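Side-chain contacts in aminoglycoside N(3)-acetyltransferase III (Serratia marcescens, PDB 7LAO), which transfers an acetyl group from acetyl-CoA to the 3-amino group of 2-deoxystreptamine antibiotics such as gentamicin, kanamycin and tobramycin, and so confers resistance to them: residues Pro67-Glu70 against Thr71-Gly74; Gly126-Ala129 against Ala130-Thr133; Pro135-Leu138 against Gly139-Leu142; Phe216-Asp219 against Gly220-Asp223; Thr262-Glu265 against Gln266-Ala270. All blocks are in the same frame, centred on the assembly; numbering follows the deposited sequence.

Overall arrangement
The five contacts are local, each made within a single run of eight or nine residues, and they follow one another along the chain. Interaction 1 lies in the long loop between strand 56-60 and helix 102-108, beside the two-stranded sheet 185-192/200-207. Interactions 2 and 3 follow almost directly in sequence, with centres about 16 Å apart: helix 129-133 and the loop leading on to helix 147-153. Interactions 4 and 5 touch through Phe216 and Phe268, joining the loop before helix 224-233 to the end of helix 253-268. Interactions 2 and 4, with centres about 33 Å apart, lie on opposite sides of the chain's centre, so the contacts sample widely separated parts of the fold.

Interaction 1 of 5, residues Pro67-Glu70 against Thr71-Gly74; sequences PYEE and TLNG
A chi1 of 69° sets the hydroxyl of Thr71 between its own backbone N and carbonyl carbon, from where it turns back to the carbonyl of Pro67, four residues earlier. Tyr68 and Leu72 both carry CG anti to the backbone N (chi1 176° and 174°), and their ends converge on each other, well away from this bond. Thr71 OG1 donates to Pro67 O at 2.7 Å, slightly tilted from the carbonyl plane, while the methyl CG2 of the same threonine lies 4.0 Å from Pro67 CB. The residue therefore meets the proline with both branches, one polar and one apolar. The backbone here makes a single helix-like turn inside a long loop: Tyr68 to Glu70 take up helical backbone angles but do not build a regular helix. Leu72 N closes the turn on Glu69 O at 3.1 Å, approaching from above the carbonyl plane, and Thr71 N adds a weak bond to Tyr68 O. Thr71 OG1 has a second partner, Glu189 N, which ties the turn to strand 185-192. In the second pair, Leu72 CD1 comes obliquely to the phenol end of Tyr68, 3.8 Å from Tyr68 OH and 3.9 Å from Tyr68 CZ. The Tyr68 ring also meets that of Tyr188, and its side chain lies about 3 Å, between nearest atoms, from a bound HEPES molecule probably taken up from the crystallisation liquor.

Interaction 2 of 5, residues Gly126-Ala129 against Ala130-Thr133; sequences GPLA and ATLT
The carbonyl oxygen of Ala129 is gripped twice by one residue, Thr133, four positions further on. Thr133 OG1 donates to Ala129 O at 2.8 Å and Thr133 N donates to the same oxygen at 3.1 Å, the two reaching it from opposite faces of the carbonyl plane. This double hold depends on the Thr133 side chain, whose chi1 of 56° swings OG1 back over the preceding turn rather than out from the helix. Beside it, Leu132 N bonds to Leu128 O at 2.8 Å, nearly in line with the carbonyl, and the Leu132 side chain follows its own backbone toward the start of the helix: Leu132 CD1 rests 3.9 Å from Leu128 CB. The other end of Leu128 leans across Thr131, with Leu128 CD2 3.9 Å from Thr131 CB and almost as near to the threonine methyl. A water bridges two further backbone groups, accepting from Thr131 N at 2.9 Å and donating to Pro127 O at 2.8 Å, and so links the first turn of the helix to the loop before it. Outside the pair, Arg150 takes the carbonyls of Thr131 and Leu132, while Leu132 packs on Thr56 and Met58 of strand 56-60. A type I turn from Gly126 to Ala129, closed by Ala129 N on Gly126 O, leads directly into the helix with Leu128 at the N-cap position: the arrangement is that of a tight turn between strand 122-125 and the short helix 129-133.

Interaction 3 of 5, residues Pro135-Leu138 against Gly139-Leu142; sequences PHRL and GQAL
A type II beta turn from Arg137 to Gln140 reverses the chain in the loop between helices 129-133 and 147-153, and a side-chain-to-backbone bond and a water help tie its arms together. Gln140 N closes the turn on Arg137 O at 2.9 Å, the donor standing above the carbonyl plane. Gly139 occupies the third position with positive phi (87°), as the type II form favours. Further from the corner, His136 reaches the opposite arm: with CG anti to the backbone N (chi1 -161°), its ring extends across to that arm and NE2 donates to Ala141 O at 2.9 Å. The acceptor is tilted 18° from the ring plane. At the same ring edge, Gln140 O lies 3.3 Å from His136 CD2. The other ring nitrogen, ND1, is hydrogen-bonded to Ser115 OG, so both nitrogens are engaged and the rotation of the imidazole is fixed. On the other side of the turn, Arg137 and Gln140 run side by side in the same direction, and Gln140 OE1 approaches Arg137 CG to 3.5 Å. A water joins the two residues by donating to Gln140 OE1 at 2.9 Å and accepting from Arg137 N at 3.0 Å. Pro135 CB covers one face of the guanidinium group, 3.6 Å above its plane. The loop is set against its surroundings by His136 on Met122 of strand 122-125 and Pro147 of helix 147-153, by Leu138 on Glu202 and Ala204 of strand 200-207, and by Ala141 N bonded to Asp206.

Interaction 4 of 5, residues Phe216-Asp219 against Gly220-Asp223; sequences FAVD and GKPD
This is a surface contact within a chain reversal, in the loop that carries the chain from strand 200-207 to helix 224-233. A type II beta turn from Val218 to Lys221 forms its corner, with Gly220 at the third position where positive phi (74°) is expected. Its two arms run back in nearly opposite directions and are joined chiefly by van der Waals contact. At the exposed corner, Val218 and Lys221 lie alongside one another and point the same way. The aliphatic part of the lysine does the touching: Lys221 CD sits 3.6 Å from Val218 CG1 and equally close to Val218 CB, before the chain bends at chi3 (85°) and carries the amine onward. Nearer the protein interior, the buried Phe216 meets the other arm at Pro222 and Asp223. Asp223 CA makes a CA-H...O contact of 3.5 Å with Phe216 O, a modest polar link between the arms. Asp223 is also the N-cap of helix 224-233: OD1 takes the backbone N of Glu226, and a chi1 of 75° at Asp223 turns the carboxylate to that helix end. The inner end of the loop is covered by Ala224 and Thr227 of this helix, both of which touch Phe216. The ring of Phe216 brings its edge to Pro222 O, 3.8 Å from CD1, while the same CD1 lies obliquely 3.5 Å from Asp223 C.

Interaction 5 of 5, residues Thr262-Glu265 against Gln266-Ala270; sequences TYLE and QHFGA
From CB, which lies 3.5 Å from Tyr263 O, the side chain of His267 turns back along the helix and lays its imidazole over the ring of Tyr263. A chi1 of -72° puts CG beside the backbone N, and a chi2 of 82° turns ND1 to the carbonyl one turn earlier. ND1 donates to Tyr263 O at 2.9 Å, with the oxygen in the ring plane, and also stands over the centre of the phenol ring. Beyond it, His267 CE1 comes within 3.5 Å of Tyr263 CE1, and NE2 at the far end lies 4.1 Å from Tyr263 CZ. The result is a face-to-face stack with centroids 4.1 Å apart and planes inclined by 21°. One residue thus supplies both a carbonyl acceptor and an aromatic face, which together fix the rotation of the imidazole; the backbone bond from His267 N to Tyr263 O is by contrast weak.

Neighbouring pairs repeat the four-residue spacing. Gln266 N bonds to Thr262 O, and Phe268 N bonds to Leu264 O at 2.8 Å. Leu264 CD2 meets Phe268 CD1 at 4.0 Å, the two side chains crossing at a slant. Phe268 also packs on Leu213 and Cys215, whereas Tyr263 rests on Thr227, Ile228 and Ala231 of helix 224-233. Gly269 N still reaches Glu265 O, from above the carbonyl plane, just after the last helical residue. The i to i+4 spacing is that of an alpha helix, here in the last turns of the carboxy-terminal helix 253-268, packed against helix 224-233 through Tyr263 and Leu264.

Interaction 1 of 5, residues Pro67-Glu70 against Thr71-Gly74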
loop_
_atom_site.group_PDB
_atom_site.type_symbol
_atom_site.label_atom_id
_atom_site.label_comp_id
_atom_site.label_asym_id
_atom_site.label_seq_id
_atom_site.Cartn_x
_atom_site.Cartn_y
_atom_site.Cartn_z
ATOM N N PRO A 67 -11.326 3.309 12.574
ATOM C CA PRO A 67 -11.457 2.810 13.955
ATOM C C PRO A 67 -10.876 1.412 14.139
ATOM O O PRO A 67 -11.498 0.532 14.748
ATOM C CB PRO A 67 -12.982 2.817 14.159
ATOM C CG PRO A 67 -13.511 2.501 12.824
ATOM C CD PRO A 67 -12.569 3.122 11.814
ATOM N N TYR A 68 -9.658 1.199 13.613
ATOM C CA TYR A 68 -9.032 -0.119 13.649
ATOM C C TYR A 68 -8.713 -0.549 15.077
ATOM O O TYR A 68 -9.118 -1.628 15.521
ATOM C CB TYR A 68 -7.758 -0.121 12.798
ATOM C CG TYR A 68 -6.984 -1.427 12.863
ATOM C CD1 TYR A 68 -7.376 -2.527 12.099
ATOM C CD2 TYR A 68 -5.862 -1.566 13.696
ATOM C CE1 TYR A 68 -6.668 -3.731 12.144
ATOM C CE2 TYR A 68 -5.148 -2.769 13.755
ATOM C CZ TYR A 68 -5.549 -3.845 12.971
ATOM O OH TYR A 68 -4.859 -5.047 13.019
ATOM N N GLU A 69 -7.959 0.266 15.807
ATOM C CA GLU A 69 -7.566 -0.171 17.141
ATOM C C GLU A 69 -8.735 -0.049 18.109
ATOM O O GLU A 69 -8.907 -0.889 19.001
ATOM C CB GLU A 69 -6.349 0.617 17.622
ATOM C CG GLU A 69 -5.309 -0.244 18.339
ATOM C CD GLU A 69 -5.637 -0.466 19.820
ATOM O OE1 GLU A 69 -6.681 0.039 20.294
ATOM O OE2 GLU A 69 -4.841 -1.139 20.512
ATOM N N GLU A 70 -9.576 0.965 17.913
ATOM C CA GLU A 70 -10.732 1.173 18.770
ATOM C C GLU A 70 -11.718 0.012 18.712
ATOM O O GLU A 70 -12.559 -0.117 19.610
ATOM C CB GLU A 70 -11.430 2.479 18.384
ATOM C CG GLU A 70 -10.548 3.719 18.492
ATOM C CD GLU A 70 -9.738 3.995 17.232
ATOM O OE1 GLU A 70 -9.512 3.051 16.437
ATOM O OE2 GLU A 70 -9.328 5.163 17.037
ATOM N N THR A 71 -11.612 -0.844 17.691
ATOM C CA THR A 71 -12.509 -1.976 17.489
ATOM C C THR A 71 -11.756 -3.297 17.408
ATOM O O THR A 71 -12.330 -4.301 16.969
ATOM C CB THR A 71 -13.351 -1.789 16.220
ATOM O OG1 THR A 71 -12.523 -1.895 15.056
ATOM C CG2 THR A 71 -14.050 -0.423 16.214
ATOM N N LEU A 72 -10.489 -3.317 17.835
ATOM C CA LEU A 72 -9.576 -4.413 17.518
ATOM C C LEU A 72 -9.752 -5.595 18.458
ATOM O O LEU A 72 -9.599 -5.463 19.678
ATOM C CB LEU A 72 -8.123 -3.945 17.580
ATOM C CG LEU A 72 -7.094 -5.072 17.405
ATOM C CD1 LEU A 72 -7.170 -5.675 16.008
ATOM C CD2 LEU A 72 -5.664 -4.613 17.725
ATOM N N ASN A 73 -10.034 -6.762 17.870
ATOM C CA ASN A 73 -10.109 -8.033 18.583
ATOM C C ASN A 73 -11.144 -7.969 19.703
ATOM O O ASN A 73 -10.841 -8.152 20.888
ATOM C CB ASN A 73 -8.737 -8.443 19.118
ATOM C CG ASN A 73 -7.885 -9.107 18.063
ATOM O OD1 ASN A 73 -8.377 -9.866 17.235
ATOM N ND2 ASN A 73 -6.591 -8.811 18.082
ATOM N N GLY A 74 -12.381 -7.704 19.295
ATOM C CA GLY A 74 -13.488 -7.619 20.222
ATOM C C GLY A 74 -13.208 -6.690 21.382
ATOM O O GLY A 74 -13.355 -7.080 22.543
#

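Interaction 2 of 5, residues Gly126-Ala129 against Ala130-Thr133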
loop_
_atom_site.group_PDB
_atom_site.type_symbol
_atom_site.label_atom_id
_atom_site.label_comp_id
_atom_site.label_asym_id
_atom_site.label_seq_id
_atom_site.Cartn_x
_atom_site.Cartn_y
_atom_site.Cartn_z
ATOM N N GLY A 126 -5.366 5.537 -13.816
ATOM C CA GLY A 126 -4.920 4.976 -15.069
ATOM C C GLY A 126 -5.869 3.877 -15.540
ATOM O O GLY A 126 -6.889 3.610 -14.902
ATOM N N PRO A 127 -5.533 3.219 -16.648
ATOM C CA PRO A 127 -6.469 2.208 -17.218
ATOM C C PRO A 127 -6.917 1.161 -16.223
ATOM O O PRO A 127 -8.022 0.616 -16.390
ATOM C CB PRO A 127 -5.658 1.564 -18.359
ATOM C CG PRO A 127 -4.534 2.590 -18.686
ATOM C CD PRO A 127 -4.259 3.309 -17.386
ATOM N N LEU A 128 -6.081 0.772 -15.265
ATOM C CA LEU A 128 -6.438 -0.332 -14.377
ATOM C C LEU A 128 -7.124 0.169 -13.119
ATOM O O LEU A 128 -7.322 -0.596 -12.189
ATOM C CB LEU A 128 -5.216 -1.204 -14.054
ATOM C CG LEU A 128 -4.774 -2.072 -15.206
ATOM C CD1 LEU A 128 -3.372 -2.707 -14.924
ATOM C CD2 LEU A 128 -5.839 -3.213 -15.446
ATOM N N ALA A 129 -7.611 1.420 -13.104
ATOM C CA ALA A 129 -8.007 1.996 -11.810
ATOM C C ALA A 129 -9.192 1.248 -11.178
ATOM O O ALA A 129 -9.175 0.980 -9.973
ATOM C CB ALA A 129 -8.348 3.485 -11.961
ATOM N N ALA A 130 -10.294 1.058 -11.931
ATOM C CA ALA A 130 -11.455 0.335 -11.384
ATOM C C ALA A 130 -11.119 -1.147 -11.161
ATOM O O ALA A 130 -11.498 -1.742 -10.142
ATOM C CB ALA A 130 -12.654 0.440 -12.322
ATOM N N THR A 131 -10.425 -1.751 -12.120
ATOM C CA THR A 131 -9.936 -3.134 -11.940
ATOM C C THR A 131 -9.224 -3.304 -10.588
ATOM O O THR A 131 -9.496 -4.250 -9.838
ATOM C CB THR A 131 -8.987 -3.505 -13.102
ATOM O OG1 THR A 131 -9.684 -3.453 -14.336
ATOM C CG2 THR A 131 -8.339 -4.974 -12.928
ATOM N N LEU A 132 -8.343 -2.361 -10.233
ATOM C CA LEU A 132 -7.597 -2.518 -8.994
ATOM C C LEU A 132 -8.463 -2.249 -7.767
ATOM O O LEU A 132 -8.385 -3.018 -6.782
ATOM C CB LEU A 132 -6.355 -1.621 -8.992
ATOM C CG LEU A 132 -5.359 -2.119 -10.032
ATOM C CD1 LEU A 132 -4.200 -1.073 -10.328
ATOM C CD2 LEU A 132 -4.777 -3.443 -9.568
ATOM N N THR A 133 -9.332 -1.211 -7.821
ATOM C CA THR A 133 -10.008 -0.735 -6.619
ATOM C C THR A 133 -11.329 -1.439 -6.303
ATOM O O THR A 133 -11.894 -1.187 -5.227
ATOM C CB THR A 133 -10.248 0.783 -6.715
ATOM O OG1 THR A 133 -10.991 1.081 -7.895
ATOM C CG2 THR A 133 -8.880 1.526 -6.797
HETATM O O HOH W 1 -9.853 -0.838 -14.833
#

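Interaction 3 of 5, residues Pro135-Leu138 against Gly139-Leu142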
loop_
_atom_site.group_PDB
_atom_site.type_symbol
_atom_site.label_atom_id
_atom_site.label_comp_id
_atom_site.label_asym_id
_atom_site.label_seq_id
_atom_site.Cartn_x
_atom_site.Cartn_y
_atom_site.Cartn_z
ATOM N N PRO A 135 -13.311 -5.480 -6.530
ATOM C CA PRO A 135 -13.940 -5.298 -5.222
ATOM C C PRO A 135 -12.936 -5.115 -4.094
ATOM O O PRO A 135 -11.731 -5.356 -4.284
ATOM C CB PRO A 135 -14.761 -6.599 -5.061
ATOM C CG PRO A 135 -13.886 -7.610 -5.756
ATOM C CD PRO A 135 -13.203 -6.900 -6.900
ATOM N N HIS A 136 -13.383 -4.656 -2.929
ATOM C CA HIS A 136 -12.431 -4.506 -1.810
ATOM C C HIS A 136 -13.264 -4.667 -0.541
ATOM O O HIS A 136 -13.792 -3.695 -0.003
ATOM C CB HIS A 136 -11.639 -3.208 -1.797
ATOM C CG HIS A 136 -10.390 -3.280 -0.954
ATOM N ND1 HIS A 136 -9.525 -2.212 -0.780
ATOM C CD2 HIS A 136 -9.852 -4.310 -0.242
ATOM C CE1 HIS A 136 -8.538 -2.571 0.018
ATOM N NE2 HIS A 136 -8.700 -3.838 0.348
ATOM N N ARG A 137 -13.391 -5.911 -0.096
ATOM C CA ARG A 137 -14.331 -6.279 0.949
ATOM C C ARG A 137 -13.654 -6.455 2.298
ATOM O O ARG A 137 -12.465 -6.780 2.400
ATOM C CB ARG A 137 -15.076 -7.572 0.581
ATOM C CG ARG A 137 -15.304 -7.799 -0.920
ATOM C CD ARG A 137 -16.246 -8.968 -1.176
ATOM N NE ARG A 137 -16.313 -9.376 -2.582
ATOM C CZ ARG A 137 -17.182 -8.899 -3.476
ATOM N NH1 ARG A 137 -18.073 -7.968 -3.129
ATOM N NH2 ARG A 137 -17.156 -9.344 -4.733
ATOM N N LEU A 138 -14.449 -6.252 3.346
ATOM C CA LEU A 138 -14.013 -6.640 4.676
ATOM C C LEU A 138 -13.638 -8.117 4.691
ATOM O O LEU A 138 -14.378 -8.957 4.180
ATOM C CB LEU A 138 -15.112 -6.380 5.688
ATOM C CG LEU A 138 -15.407 -4.902 5.851
ATOM C CD1 LEU A 138 -16.365 -4.737 6.989
ATOM C CD2 LEU A 138 -14.096 -4.130 6.081
ATOM N N GLY A 139 -12.491 -8.437 5.308
ATOM C CA GLY A 139 -11.949 -9.776 5.268
ATOM C C GLY A 139 -11.067 -10.054 4.068
ATOM O O GLY A 139 -10.546 -11.168 3.934
ATOM N N GLN A 140 -10.913 -9.092 3.174
ATOM C CA GLN A 140 -10.057 -9.217 2.008
ATOM C C GLN A 140 -9.218 -7.964 1.899
ATOM O O GLN A 140 -9.148 -7.308 0.859
ATOM C CB GLN A 140 -10.876 -9.479 0.741
ATOM C CG GLN A 140 -11.759 -10.716 0.847
ATOM C CD GLN A 140 -12.377 -11.142 -0.473
ATOM O OE1 GLN A 140 -12.917 -10.320 -1.227
ATOM N NE2 GLN A 140 -12.286 -12.448 -0.766
ATOM N N ALA A 141 -8.584 -7.600 3.015
ATOM C CA ALA A 141 -7.853 -6.340 3.072
ATOM C C ALA A 141 -6.655 -6.340 2.125
ATOM O O ALA A 141 -6.525 -5.459 1.258
ATOM C CB ALA A 141 -7.400 -6.066 4.510
ATOM N N LEU A 142 -5.750 -7.309 2.287
ATOM C CA LEU A 142 -4.504 -7.302 1.549
ATOM C C LEU A 142 -4.193 -8.652 0.921
ATOM O O LEU A 142 -3.131 -8.796 0.316
ATOM C CB LEU A 142 -3.331 -6.904 2.485
ATOM C CG LEU A 142 -3.540 -5.549 3.210
ATOM C CD1 LEU A 142 -2.525 -5.301 4.368
ATOM C CD2 LEU A 142 -3.500 -4.363 2.185
HETATM O O HOH W 2 -12.290 -7.673 -2.272
#

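Interaction 4 of 5, residues Phe216-Asp219 against Gly220-Asp223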
loop_
_atom_site.group_PDB
_atom_site.type_symbol
_atom_site.label_atom_id
_atom_site.label_comp_id
_atom_site.label_asym_id
_atom_site.label_seq_id
_atom_site.Cartn_x
_atom_site.Cartn_y
_atom_site.Cartn_z
ATOM N N PHE A 216 7.440 -12.206 14.408
ATOM C CA PHE A 216 7.449 -10.982 13.614
ATOM C C PHE A 216 6.602 -9.868 14.214
ATOM O O PHE A 216 6.507 -8.791 13.617
ATOM C CB PHE A 216 6.952 -11.279 12.200
ATOM C CG PHE A 216 7.878 -12.136 11.416
ATOM C CD1 PHE A 216 9.190 -11.721 11.186
ATOM C CD2 PHE A 216 7.445 -13.353 10.907
ATOM C CE1 PHE A 216 10.059 -12.500 10.453
ATOM C CE2 PHE A 216 8.307 -14.148 10.164
ATOM C CZ PHE A 216 9.624 -13.729 9.943
ATOM N N ALA A 217 5.964 -10.112 15.350
ATOM C CA ALA A 217 5.048 -9.161 15.958
ATOM C C ALA A 217 5.653 -8.486 17.179
ATOM O O ALA A 217 4.958 -7.742 17.885
ATOM C CB ALA A 217 3.741 -9.867 16.330
ATOM N N VAL A 218 6.925 -8.737 17.447
ATOM C CA VAL A 218 7.596 -8.126 18.583
ATOM C C VAL A 218 7.987 -6.705 18.224
ATOM O O VAL A 218 8.400 -6.426 17.092
ATOM C CB VAL A 218 8.824 -8.951 18.990
ATOM C CG1 VAL A 218 9.231 -8.591 20.408
ATOM C CG2 VAL A 218 8.529 -10.441 18.856
ATOM N N ASP A 219 7.862 -5.798 19.186
ATOM C CA ASP A 219 8.160 -4.400 18.916
ATOM C C ASP A 219 9.665 -4.173 18.897
ATOM O O ASP A 219 10.430 -4.850 19.587
ATOM C CB ASP A 219 7.496 -3.493 19.954
ATOM C CG ASP A 219 5.977 -3.493 19.845
ATOM O OD1 ASP A 219 5.302 -3.314 20.885
ATOM O OD2 ASP A 219 5.457 -3.682 18.719
ATOM N N GLY A 220 10.087 -3.209 18.088
ATOM C CA GLY A 220 11.492 -2.925 17.926
ATOM C C GLY A 220 12.260 -3.936 17.106
ATOM O O GLY A 220 13.460 -3.741 16.878
ATOM N N LYS A 221 11.617 -5.009 16.654
ATOM C CA LYS A 221 12.304 -6.012 15.867
ATOM C C LYS A 221 11.644 -6.134 14.506
ATOM O O LYS A 221 10.452 -5.859 14.361
ATOM C CB LYS A 221 12.290 -7.371 16.572
ATOM C CG LYS A 221 12.742 -7.289 18.002
ATOM C CD LYS A 221 12.406 -8.544 18.780
ATOM C CE LYS A 221 13.465 -9.631 18.618
ATOM N NZ LYS A 221 13.658 -10.406 19.894
ATOM N N PRO A 222 12.392 -6.528 13.489
ATOM C CA PRO A 222 11.834 -6.490 12.140
ATOM C C PRO A 222 10.602 -7.375 12.001
ATOM O O PRO A 222 10.503 -8.456 12.585
ATOM C CB PRO A 222 13.000 -6.955 11.258
ATOM C CG PRO A 222 14.014 -7.523 12.205
ATOM C CD PRO A 222 13.838 -6.799 13.484
ATOM N N ASP A 223 9.632 -6.861 11.269
ATOM C CA ASP A 223 8.486 -7.665 10.912
ATOM C C ASP A 223 8.848 -8.532 9.714
ATOM O O ASP A 223 9.979 -8.535 9.229
ATOM C CB ASP A 223 7.273 -6.773 10.637
ATOM C CG ASP A 223 7.349 -6.039 9.288
ATOM O OD1 ASP A 223 8.447 -5.707 8.786
ATOM O OD2 ASP A 223 6.268 -5.805 8.719
#

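Interaction 5 of 5, residues Thr262-Glu265 against Gln266-Ala270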
loop_
_atom_site.group_PDB
_atom_site.type_symbol
_atom_site.label_atom_id
_atom_site.label_comp_id
_atom_site.label_asym_id
_atom_site.label_seq_id
_atom_site.Cartn_x
_atom_site.Cartn_y
_atom_site.Cartn_z
ATOM N N THR A 262 8.274 -18.451 -0.922
ATOM C CA THR A 262 9.349 -19.429 -0.802
ATOM C C THR A 262 10.090 -19.275 0.525
ATOM O O THR A 262 10.344 -20.255 1.230
ATOM C CB THR A 262 10.330 -19.229 -1.970
ATOM O OG1 THR A 262 9.625 -19.347 -3.210
ATOM C CG2 THR A 262 11.480 -20.242 -1.926
ATOM N N TYR A 263 10.504 -18.041 0.831
ATOM C CA TYR A 263 11.151 -17.719 2.099
ATOM C C TYR A 263 10.322 -18.206 3.277
ATOM O O TYR A 263 10.839 -18.858 4.190
ATOM C CB TYR A 263 11.357 -16.183 2.199
ATOM C CG TYR A 263 12.143 -15.775 3.453
ATOM C CD1 TYR A 263 13.528 -15.658 3.414
ATOM C CD2 TYR A 263 11.502 -15.560 4.681
ATOM C CE1 TYR A 263 14.288 -15.307 4.565
ATOM C CE2 TYR A 263 12.254 -15.220 5.842
ATOM C CZ TYR A 263 13.638 -15.094 5.768
ATOM O OH TYR A 263 14.359 -14.765 6.895
ATOM N N LEU A 264 9.034 -17.852 3.300
ATOM C CA LEU A 264 8.208 -18.232 4.442
ATOM C C LEU A 264 8.053 -19.751 4.537
ATOM O O LEU A 264 8.010 -20.315 5.643
ATOM C CB LEU A 264 6.841 -17.546 4.361
ATOM C CG LEU A 264 6.809 -16.045 4.726
ATOM C CD1 LEU A 264 5.483 -15.393 4.351
ATOM C CD2 LEU A 264 7.102 -15.812 6.212
ATOM N N GLU A 265 8.007 -20.432 3.399
ATOM C CA GLU A 265 7.880 -21.886 3.424
ATOM C C GLU A 265 9.151 -22.518 3.969
ATOM O O GLU A 265 9.107 -23.438 4.804
ATOM C CB GLU A 265 7.601 -22.395 2.018
ATOM C CG GLU A 265 6.212 -22.093 1.471
ATOM C CD GLU A 265 5.977 -22.739 0.103
ATOM O OE1 GLU A 265 6.586 -23.799 -0.171
ATOM O OE2 GLU A 265 5.182 -22.195 -0.696
ATOM N N GLN A 266 10.299 -22.063 3.469
ATOM C CA GLN A 266 11.551 -22.668 3.886
ATOM C C GLN A 266 11.826 -22.403 5.360
ATOM O O GLN A 266 12.521 -23.193 6.000
ATOM C CB GLN A 266 12.704 -22.156 3.014
ATOM C CG GLN A 266 12.650 -22.655 1.586
ATOM C CD GLN A 266 12.920 -24.151 1.511
ATOM O OE1 GLN A 266 13.997 -24.610 1.900
ATOM N NE2 GLN A 266 11.930 -24.920 1.046
ATOM N N HIS A 267 11.289 -21.319 5.925
ATOM C CA HIS A 267 11.646 -20.971 7.295
ATOM C C HIS A 267 10.566 -21.287 8.305
ATOM O O HIS A 267 10.880 -21.602 9.451
ATOM C CB HIS A 267 12.014 -19.486 7.390
ATOM C CG HIS A 267 13.335 -19.169 6.757
ATOM N ND1 HIS A 267 13.485 -18.965 5.402
ATOM C CD2 HIS A 267 14.570 -19.045 7.291
ATOM C CE1 HIS A 267 14.751 -18.732 5.126
ATOM N NE2 HIS A 267 15.430 -18.763 6.257
ATOM N N PHE A 268 9.306 -21.245 7.927
ATOM C CA PHE A 268 8.264 -21.454 8.918
ATOM C C PHE A 268 7.292 -22.553 8.520
ATOM O O PHE A 268 6.305 -22.765 9.219
ATOM C CB PHE A 268 7.552 -20.123 9.187
ATOM C CG PHE A 268 8.496 -19.065 9.692
ATOM C CD1 PHE A 268 9.077 -18.163 8.827
ATOM C CD2 PHE A 268 8.867 -19.035 11.029
ATOM C CE1 PHE A 268 9.990 -17.195 9.287
ATOM C CE2 PHE A 268 9.766 -18.072 11.498
ATOM C CZ PHE A 268 10.330 -17.157 10.624
ATOM N N GLY A 269 7.561 -23.270 7.437
ATOM C CA GLY A 269 6.682 -24.348 7.050
ATOM C C GLY A 269 6.867 -25.606 7.845
ATOM O O GLY A 269 6.129 -26.569 7.634
ATOM N N ALA A 270 7.833 -25.619 8.762
ATOM C CA ALA A 270 8.181 -26.777 9.576
ATOM C C ALA A 270 7.159 -27.022 10.686
ATOM O O ALA A 270 6.755 -28.177 10.888
ATOM C CB ALA A 270 9.587 -26.613 10.168
#